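Local coordinates for 1-pyrroline-5-carboxylate dehydrogenase (Thermus thermophilus, PDB 1UZB), which probably catalyses the NAD(P)+-dependent oxidation of the proline-derived semialdehyde, in equilibrium with 1-pyrroline-5-carboxylate, to glutamate, at residues A71-E77 / E242-L247; A86-W90 / F228-V232; P173-V179 / G201-K207. All coordinates share one frame; numbering follows the deposited sequence.

Interaction 1 of 3, residues A71-E77 / E242-L247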
loop_
_atom_site.group_PDB
_atom_site.type_symbol
_atom_site.label_atom_id
_atom_site.label_comp_id
_atom_site.label_asym_id
_atom_site.label_seq_id
_atom_site.Cartn_x
_atom_site.Cartn_y
_atom_site.Cartn_z
ATOM N N ALA A 71 -31.624 38.988 11.783
ATOM C CA ALA A 71 -30.577 39.625 11.001
ATOM C C ALA A 71 -31.116 40.331 9.768
ATOM O O ALA A 71 -32.079 39.880 9.144
ATOM C CB ALA A 71 -29.533 38.592 10.587
ATOM N N GLY A 72 -30.480 41.451 9.440
ATOM C CA GLY A 72 -30.845 42.225 8.270
ATOM C C GLY A 72 -29.592 42.341 7.425
ATOM O O GLY A 72 -28.600 41.666 7.702
ATOM N N LYS A 73 -29.619 43.191 6.405
ATOM C CA LYS A 73 -28.458 43.364 5.541
ATOM C C LYS A 73 -27.226 43.836 6.313
ATOM O O LYS A 73 -26.113 43.381 6.053
ATOM C CB LYS A 73 -28.777 44.353 4.417
ATOM C CG LYS A 73 -29.836 43.856 3.448
ATOM C CD LYS A 73 -30.089 44.866 2.342
ATOM C CE LYS A 73 -31.094 44.343 1.332
ATOM N NZ LYS A 73 -31.346 45.334 0.250
ATOM N N ALA A 74 -27.423 44.746 7.263
ATOM C CA ALA A 74 -26.315 45.264 8.057
ATOM C C ALA A 74 -25.597 44.144 8.807
ATOM O O ALA A 74 -24.368 44.057 8.784
ATOM C CB ALA A 74 -26.821 46.311 9.044
ATOM N N GLU A 75 -26.364 43.291 9.477
ATOM C CA GLU A 75 -25.775 42.185 10.223
ATOM C C GLU A 75 -25.094 41.191 9.285
ATOM O O GLU A 75 -24.074 40.597 9.637
ATOM C CB GLU A 75 -26.842 41.481 11.069
ATOM C CG GLU A 75 -27.373 42.325 12.227
ATOM C CD GLU A 75 -28.371 43.387 11.789
ATOM O OE1 GLU A 75 -28.649 44.306 12.590
ATOM O OE2 GLU A 75 -28.887 43.301 10.655
ATOM N N ALA A 76 -25.651 41.019 8.091
ATOM C CA ALA A 76 -25.076 40.106 7.106
ATOM C C ALA A 76 -23.727 40.645 6.646
ATOM O O ALA A 76 -22.766 39.893 6.499
ATOM C CB ALA A 76 -26.018 39.950 5.916
ATOM N N GLU A 77 -23.654 41.954 6.425
ATOM C CA GLU A 77 -22.409 42.575 5.989
ATOM C C GLU A 77 -21.357 42.447 7.088
ATOM O O GLU A 77 -20.187 42.184 6.814
ATOM C CB GLU A 77 -22.640 44.050 5.654
ATOM C CG GLU A 77 -21.457 44.752 4.990
ATOM C CD GLU A 77 -21.043 44.104 3.681
ATOM O OE1 GLU A 77 -21.932 43.683 2.913
ATOM O OE2 GLU A 77 -19.825 44.028 3.412
ATOM N N GLU A 242 -34.615 38.370 2.522
ATOM C CA GLU A 242 -33.633 39.436 2.720
ATOM C C GLU A 242 -32.186 38.987 2.917
ATOM O O GLU A 242 -31.328 39.273 2.083
ATOM C CB GLU A 242 -34.034 40.334 3.897
ATOM C CG GLU A 242 -33.088 41.518 4.088
ATOM C CD GLU A 242 -33.470 42.419 5.247
ATOM O OE1 GLU A 242 -32.770 43.431 5.463
ATOM O OE2 GLU A 242 -34.464 42.122 5.944
ATOM N N VAL A 243 -31.912 38.297 4.020
ATOM C CA VAL A 243 -30.555 37.843 4.311
ATOM C C VAL A 243 -29.980 36.928 3.232
ATOM O O VAL A 243 -28.870 37.150 2.748
ATOM C CB VAL A 243 -30.486 37.102 5.664
ATOM C CG1 VAL A 243 -29.069 36.593 5.902
ATOM C CG2 VAL A 243 -30.906 38.033 6.792
ATOM N N GLY A 244 -30.736 35.901 2.860
ATOM C CA GLY A 244 -30.272 34.965 1.852
ATOM C C GLY A 244 -29.980 35.594 0.503
ATOM O O GLY A 244 -28.949 35.315 -0.112
ATOM N N ALA A 245 -30.888 36.442 0.035
ATOM C CA ALA A 245 -30.713 37.101 -1.251
ATOM C C ALA A 245 -29.481 38.000 -1.236
ATOM O O ALA A 245 -28.674 37.983 -2.163
ATOM C CB ALA A 245 -31.951 37.921 -1.592
ATOM N N TYR A 246 -29.341 38.782 -0.173
ATOM C CA TYR A 246 -28.217 39.697 -0.037
ATOM C C TYR A 246 -26.872 38.973 -0.130
ATOM O O TYR A 246 -25.954 39.437 -0.808
ATOM C CB TYR A 246 -28.311 40.437 1.300
ATOM C CG TYR A 246 -27.235 41.476 1.511
ATOM C CD1 TYR A 246 -27.268 42.693 0.829
ATOM C CD2 TYR A 246 -26.181 41.241 2.391
ATOM C CE1 TYR A 246 -26.277 43.651 1.022
ATOM C CE2 TYR A 246 -25.182 42.192 2.590
ATOM C CZ TYR A 246 -25.238 43.396 1.902
ATOM O OH TYR A 246 -24.262 44.348 2.102
ATOM N N LEU A 247 -26.755 37.836 0.548
ATOM C CA LEU A 247 -25.508 37.080 0.537
ATOM C C LEU A 247 -25.268 36.304 -0.755
ATOM O O LEU A 247 -24.160 36.312 -1.292
ATOM C CB LEU A 247 -25.466 36.134 1.739
ATOM C CG LEU A 247 -25.321 36.870 3.073
ATOM C CD1 LEU A 247 -25.464 35.890 4.226
ATOM C CD2 LEU A 247 -23.970 37.568 3.116
#
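Y246 lies with one ring face against the aliphatic chain of K73, whose CB sits 4.2 Å from the ring centroid and only 8° off the ring normal, a CH-pi contact. From CB the lysine runs out fully extended past the CD1 side of the ring. The phenol is turned to this place by a first torsion that sets CG trans to its own backbone N (chi1 -177°). From there the ring reaches back to A76, whose CB is 3.8 Å from Y246 CD2, while its hydroxyl meets E77. That bond is short, Y246 OH to E77 OE1 2.6 Å, with the phenol as donor; it reaches the anti side of a carboxylate nearly perpendicular to the ring. E77 OE1 also pairs with H250, which itself packs edge-to-face on Y246.

Two helix starts pack here at 47°, their axes 9.5 Å apart. K73 N donates to E242 OE1 over 3.3 Å from well above the carboxylate plane, while G72, the N-cap residue, gives its own N to E75 OE2, one half of a capping box. Deeper in, V243 CG2 lies 3.2 Å from A71 O, and L247 touches A76. Two acidic side chains thus meet amides of the N-cap and first residue of helix 73-90, where their negative charge should favour the helix dipole, and the shared oxygen of E77 probably gains stability from its two partners.

Interaction 2 of 3, residues A86-W90 / F228-V232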
loop_
_atom_site.group_PDB
_atom_site.type_symbol
_atom_site.label_atom_id
_atom_site.label_comp_id
_atom_site.label_asym_id
_atom_site.label_seq_id
_atom_site.Cartn_x
_atom_site.Cartn_y
_atom_site.Cartn_z
ATOM N N ALA A 86 -11.454 36.405 9.502
ATOM C CA ALA A 86 -11.103 35.135 10.125
ATOM C C ALA A 86 -10.418 34.203 9.126
ATOM O O ALA A 86 -9.456 33.505 9.463
ATOM C CB ALA A 86 -12.354 34.470 10.689
ATOM N N PHE A 87 -10.912 34.197 7.894
ATOM C CA PHE A 87 -10.350 33.344 6.853
ATOM C C PHE A 87 -8.845 33.540 6.692
ATOM O O PHE A 87 -8.105 32.571 6.513
ATOM C CB PHE A 87 -11.043 33.619 5.519
ATOM C CG PHE A 87 -10.488 32.823 4.373
ATOM C CD1 PHE A 87 -10.678 31.444 4.304
ATOM C CD2 PHE A 87 -9.775 33.451 3.358
ATOM C CE1 PHE A 87 -10.163 30.707 3.236
ATOM C CE2 PHE A 87 -9.257 32.723 2.288
ATOM C CZ PHE A 87 -9.451 31.352 2.226
ATOM N N LYS A 88 -8.399 34.792 6.765
ATOM C CA LYS A 88 -6.981 35.110 6.603
ATOM C C LYS A 88 -6.054 34.261 7.461
ATOM O O LYS A 88 -4.964 33.895 7.020
ATOM C CB LYS A 88 -6.721 36.592 6.894
ATOM C CG LYS A 88 -7.135 37.529 5.773
ATOM C CD LYS A 88 -6.791 38.974 6.106
ATOM C CE LYS A 88 -7.102 39.903 4.942
ATOM N NZ LYS A 88 -8.535 39.842 4.545
ATOM N N THR A 89 -6.477 33.954 8.684
ATOM C CA THR A 89 -5.656 33.137 9.573
ATOM C C THR A 89 -6.136 31.691 9.695
ATOM O O THR A 89 -5.324 30.780 9.824
ATOM C CB THR A 89 -5.559 33.759 10.987
ATOM O OG1 THR A 89 -6.874 34.013 11.499
ATOM C CG2 THR A 89 -4.768 35.059 10.939
ATOM N N TRP A 90 -7.449 31.479 9.641
ATOM C CA TRP A 90 -8.014 30.134 9.750
ATOM C C TRP A 90 -7.506 29.219 8.634
ATOM O O TRP A 90 -7.251 28.032 8.854
ATOM C CB TRP A 90 -9.545 30.224 9.717
ATOM C CG TRP A 90 -10.276 28.906 9.786
ATOM C CD1 TRP A 90 -11.080 28.366 8.819
ATOM C CD2 TRP A 90 -10.314 27.995 10.893
ATOM N NE1 TRP A 90 -11.617 27.179 9.257
ATOM C CE2 TRP A 90 -11.165 26.926 10.526
ATOM C CE3 TRP A 90 -9.713 27.978 12.160
ATOM C CZ2 TRP A 90 -11.431 25.852 11.379
ATOM C CZ3 TRP A 90 -9.980 26.910 13.011
ATOM C CH2 TRP A 90 -10.832 25.862 12.614
ATOM N N PHE A 228 -14.093 27.684 18.224
ATOM C CA PHE A 228 -13.802 28.136 16.867
ATOM C C PHE A 228 -13.429 29.615 16.955
ATOM O O PHE A 228 -14.101 30.392 17.633
ATOM C CB PHE A 228 -15.021 27.956 15.962
ATOM C CG PHE A 228 -15.210 26.548 15.474
ATOM C CD1 PHE A 228 -14.478 26.070 14.393
ATOM C CD2 PHE A 228 -16.098 25.688 16.114
ATOM C CE1 PHE A 228 -14.625 24.756 13.956
ATOM C CE2 PHE A 228 -16.252 24.371 15.684
ATOM C CZ PHE A 228 -15.514 23.904 14.603
ATOM N N PRO A 229 -12.338 30.018 16.288
ATOM C CA PRO A 229 -11.911 31.421 16.321
ATOM C C PRO A 229 -13.006 32.371 15.847
ATOM O O PRO A 229 -13.856 32.005 15.034
ATOM C CB PRO A 229 -10.699 31.435 15.396
ATOM C CG PRO A 229 -10.136 30.050 15.566
ATOM C CD PRO A 229 -11.371 29.187 15.548
ATOM N N PRO A 230 -12.998 33.613 16.349
ATOM C CA PRO A 230 -14.014 34.588 15.947
ATOM C C PRO A 230 -14.113 34.737 14.432
ATOM O O PRO A 230 -13.098 34.859 13.744
ATOM C CB PRO A 230 -13.538 35.873 16.619
ATOM C CG PRO A 230 -12.869 35.367 17.863
ATOM C CD PRO A 230 -12.075 34.194 17.341
ATOM N N GLY A 231 -15.343 34.716 13.928
ATOM C CA GLY A 231 -15.567 34.872 12.502
ATOM C C GLY A 231 -15.572 33.603 11.663
ATOM O O GLY A 231 -16.064 33.626 10.537
ATOM N N VAL A 232 -15.037 32.503 12.188
ATOM C CA VAL A 232 -14.998 31.262 11.420
ATOM C C VAL A 232 -16.404 30.735 11.118
ATOM O O VAL A 232 -16.670 30.281 10.006
ATOM C CB VAL A 232 -14.134 30.205 12.143
ATOM C CG1 VAL A 232 -14.188 28.878 11.407
ATOM C CG2 VAL A 232 -12.693 30.696 12.206
#
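W90 presents one face of its indole to V232, the two side chains crossing at about a right angle. V232 CG1 stands over the five-membered ring, 3.8 Å from its centroid and 14° off the normal, in a CH-pi contact displaced toward the rim of the whole indole. The second methyl shares the work: V232 CG2 lies 3.8 Å from W90 CD2. Both methyls come to rest on the same face because CG1 is trans to its backbone N (chi1 175°) while CG2 lies beside that N.

The six-membered half of the indole is met by other residues. P229 approaches CE3 and CZ3, with its CD 3.7 Å from W90 CZ3 and its ring also crossing the tryptophan side chain at about a right angle. Farther along, F228 comes in obliquely, its CD1 4.1 Å from W90 CH2. One turn earlier in the helix, A86 points its methyl into the backbone of the loop, and A86 CB approaches P230 O to 3.2 Å and G231 C to 3.5 Å. G231, at the positive-phi position of the type II turn P229-V232, has no side chain to stand between the loop and A86; a bond from V232 N to P229 O closes the turn.

No hydrogen bond joins the two segments; the polar edge of the indole is satisfied elsewhere, W90 NE1 donating to V198 O near the end of helix 188-199. The loop packs against the last turn of helix 73-90, with L101 of helix 95-111 touching W90, F228 and P229, and V198 of helix 188-199 touching F228 and V232. It leads directly into strand 233-235, with V232 already bonded to V204 of strand 203-207.

Interaction 3 of 3, residues P173-V179 / G201-K207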
loop_
_atom_site.group_PDB
_atom_site.type_symbol
_atom_site.label_atom_id
_atom_site.label_comp_id
_atom_site.label_asym_id
_atom_site.label_seq_id
_atom_site.Cartn_x
_atom_site.Cartn_y
_atom_site.Cartn_z
ATOM N N PRO A 173 -8.329 26.317 0.773
ATOM C CA PRO A 173 -9.747 26.662 0.898
ATOM C C PRO A 173 -10.100 27.859 0.020
ATOM O O PRO A 173 -9.222 28.619 -0.394
ATOM C CB PRO A 173 -9.903 26.934 2.393
ATOM C CG PRO A 173 -8.556 27.461 2.780
ATOM C CD PRO A 173 -7.611 26.551 2.038
ATOM N N LEU A 174 -11.391 28.017 -0.254
ATOM C CA LEU A 174 -11.887 29.084 -1.118
ATOM C C LEU A 174 -12.029 30.453 -0.467
ATOM O O LEU A 174 -11.622 31.459 -1.046
ATOM C CB LEU A 174 -13.237 28.676 -1.709
ATOM C CG LEU A 174 -13.291 27.339 -2.451
ATOM C CD1 LEU A 174 -14.729 27.007 -2.821
ATOM C CD2 LEU A 174 -12.411 27.416 -3.686
ATOM N N GLY A 175 -12.629 30.496 0.718
ATOM C CA GLY A 175 -12.818 31.763 1.401
ATOM C C GLY A 175 -14.042 31.726 2.291
ATOM O O GLY A 175 -14.307 30.720 2.945
ATOM N N ALA A 176 -14.781 32.832 2.320
ATOM C CA ALA A 176 -15.990 32.936 3.131
ATOM C C ALA A 176 -17.206 32.661 2.259
ATOM O O ALA A 176 -17.334 33.217 1.165
ATOM C CB ALA A 176 -16.095 34.331 3.749
ATOM N N GLY A 177 -18.094 31.802 2.749
ATOM C CA GLY A 177 -19.292 31.465 2.001
ATOM C C GLY A 177 -20.536 31.466 2.866
ATOM O O GLY A 177 -20.470 31.676 4.079
ATOM N N VAL A 178 -21.682 31.237 2.237
ATOM C CA VAL A 178 -22.938 31.216 2.965
ATOM C C VAL A 178 -23.601 29.843 2.906
ATOM O O VAL A 178 -23.568 29.156 1.874
ATOM C CB VAL A 178 -23.922 32.294 2.424
ATOM C CG1 VAL A 178 -24.186 32.072 0.942
ATOM C CG2 VAL A 178 -25.228 32.259 3.215
ATOM N N VAL A 179 -24.174 29.447 4.037
ATOM C CA VAL A 179 -24.882 28.184 4.166
ATOM C C VAL A 179 -26.355 28.502 4.414
ATOM O O VAL A 179 -26.687 29.282 5.308
ATOM C CB VAL A 179 -24.327 27.355 5.351
ATOM C CG1 VAL A 179 -25.295 26.235 5.720
ATOM C CG2 VAL A 179 -22.972 26.774 4.977
ATOM N N GLY A 201 -10.669 24.784 6.027
ATOM C CA GLY A 201 -10.160 26.144 5.990
ATOM C C GLY A 201 -11.044 27.284 5.536
ATOM O O GLY A 201 -10.585 28.423 5.488
ATOM N N ASN A 202 -12.293 27.005 5.183
ATOM C CA ASN A 202 -13.200 28.069 4.765
ATOM C C ASN A 202 -13.881 28.636 6.004
ATOM O O ASN A 202 -13.776 28.074 7.099
ATOM C CB ASN A 202 -14.276 27.514 3.829
ATOM C CG ASN A 202 -13.708 26.963 2.543
ATOM O OD1 ASN A 202 -13.363 27.713 1.630
ATOM N ND2 ASN A 202 -13.602 25.641 2.463
ATOM N N THR A 203 -14.567 29.763 5.835
ATOM C CA THR A 203 -15.322 30.359 6.929
ATOM C C THR A 203 -16.758 30.443 6.423
ATOM O O THR A 203 -16.999 30.532 5.212
ATOM C CB THR A 203 -14.774 31.734 7.350
ATOM O OG1 THR A 203 -14.801 32.633 6.238
ATOM C CG2 THR A 203 -13.346 31.585 7.867
ATOM N N VAL A 204 -17.713 30.403 7.347
ATOM C CA VAL A 204 -19.116 30.363 6.974
ATOM C C VAL A 204 -20.077 31.290 7.706
ATOM O O VAL A 204 -19.909 31.584 8.893
ATOM C CB VAL A 204 -19.632 28.900 7.154
ATOM C CG1 VAL A 204 -21.149 28.832 7.047
ATOM C CG2 VAL A 204 -18.982 27.995 6.127
ATOM N N ILE A 205 -21.078 31.753 6.965
ATOM C CA ILE A 205 -22.162 32.558 7.512
ATOM C C ILE A 205 -23.346 31.612 7.301
ATOM O O ILE A 205 -23.674 31.263 6.168
ATOM C CB ILE A 205 -22.399 33.858 6.721
ATOM C CG1 ILE A 205 -21.152 34.741 6.784
ATOM C CG2 ILE A 205 -23.593 34.601 7.306
ATOM C CD1 ILE A 205 -21.275 36.025 5.986
ATOM N N ALA A 206 -23.968 31.177 8.391
ATOM C CA ALA A 206 -25.077 30.236 8.294
ATOM C C ALA A 206 -26.441 30.832 8.577
ATOM O O ALA A 206 -26.637 31.514 9.588
ATOM C CB ALA A 206 -24.831 29.055 9.230
ATOM N N LYS A 207 -27.380 30.577 7.672
ATOM C CA LYS A 207 -28.745 31.046 7.836
ATOM C C LYS A 207 -29.619 29.833 8.109
ATOM O O LYS A 207 -29.842 29.005 7.225
ATOM C CB LYS A 207 -29.266 31.749 6.579
ATOM C CG LYS A 207 -30.655 32.346 6.803
ATOM C CD LYS A 207 -31.517 32.346 5.555
ATOM C CE LYS A 207 -32.946 32.752 5.902
ATOM N NZ LYS A 207 -33.857 32.719 4.725
#
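N202 turns its side-chain oxygen onto two successive amides, those of L174 and G175, just ahead of the paired part of strand 165-180. G175 N donates to N202 OD1 at 3.0 Å, nearly straight (166°) and in the carbonyl plane, whereas L174 N makes a weak bond to the same oxygen at a poorer angle of 128°. The side chain reaches them with CG trans to its carbonyl carbon (chi1 -63°), lying alongside L174. Its other end is held too: N202 ND2 donates to P197 O and F506 O, so the amide is fixed in its rotation, and the asparagine links the end of helix 188-199 to the start of the strand pair.

Beyond it the main chains take over in parallel register. T203 N bonds to G175 O, then G177 N to T203 O, I205 N to G177 O, V179 N to I205 O (2.8 Å), and finally K207 N to V179 O at 2.8 Å, the straightest of the set. On one face A176 CB sits 3.3 Å from T203 OG1, whose hydrogen bond is with A83 O of helix 73-90. On the other, V179 CG2 and V204 CG1 press together at a tight 3.4 Å, on the face covered by helix 188-199. K207 NZ bonds to G240 O.

At the start of the pair, P173 CB packs 3.4 Å from G201 C; G201, of positive phi, completes the Schellman motif closing helix 188-199. Strand 165-180, that helix and strand 203-207 form a beta-alpha-beta crossover, the unit from which the Rossmann-type nucleotide-binding domain of aldehyde dehydrogenases is built.

How the interactions relate
Interactions 1 and 2 both use helix 73-90, at its first and last turns, with centres 20 Å apart and no direct touch. Interaction 3 lies between them in the sheet against which the helix packs, nested along the chain inside the loops that both close. It meets interaction 1 through L247 CD1, 3.8 Å from both V178 CG2 and I205 CG2. With interaction 2, whose centre is 10 Å away, the tie is also polar: V232 O and V204 N are 2.9 Å apart, a probable hydrogen bond between the loop end and strand 203-207, and F87 CE1 lies 3.2 Å from G201 O. A bound methylpentanediol, probably from the crystallisation liquor, sits about 6 Å from the P173 side chain.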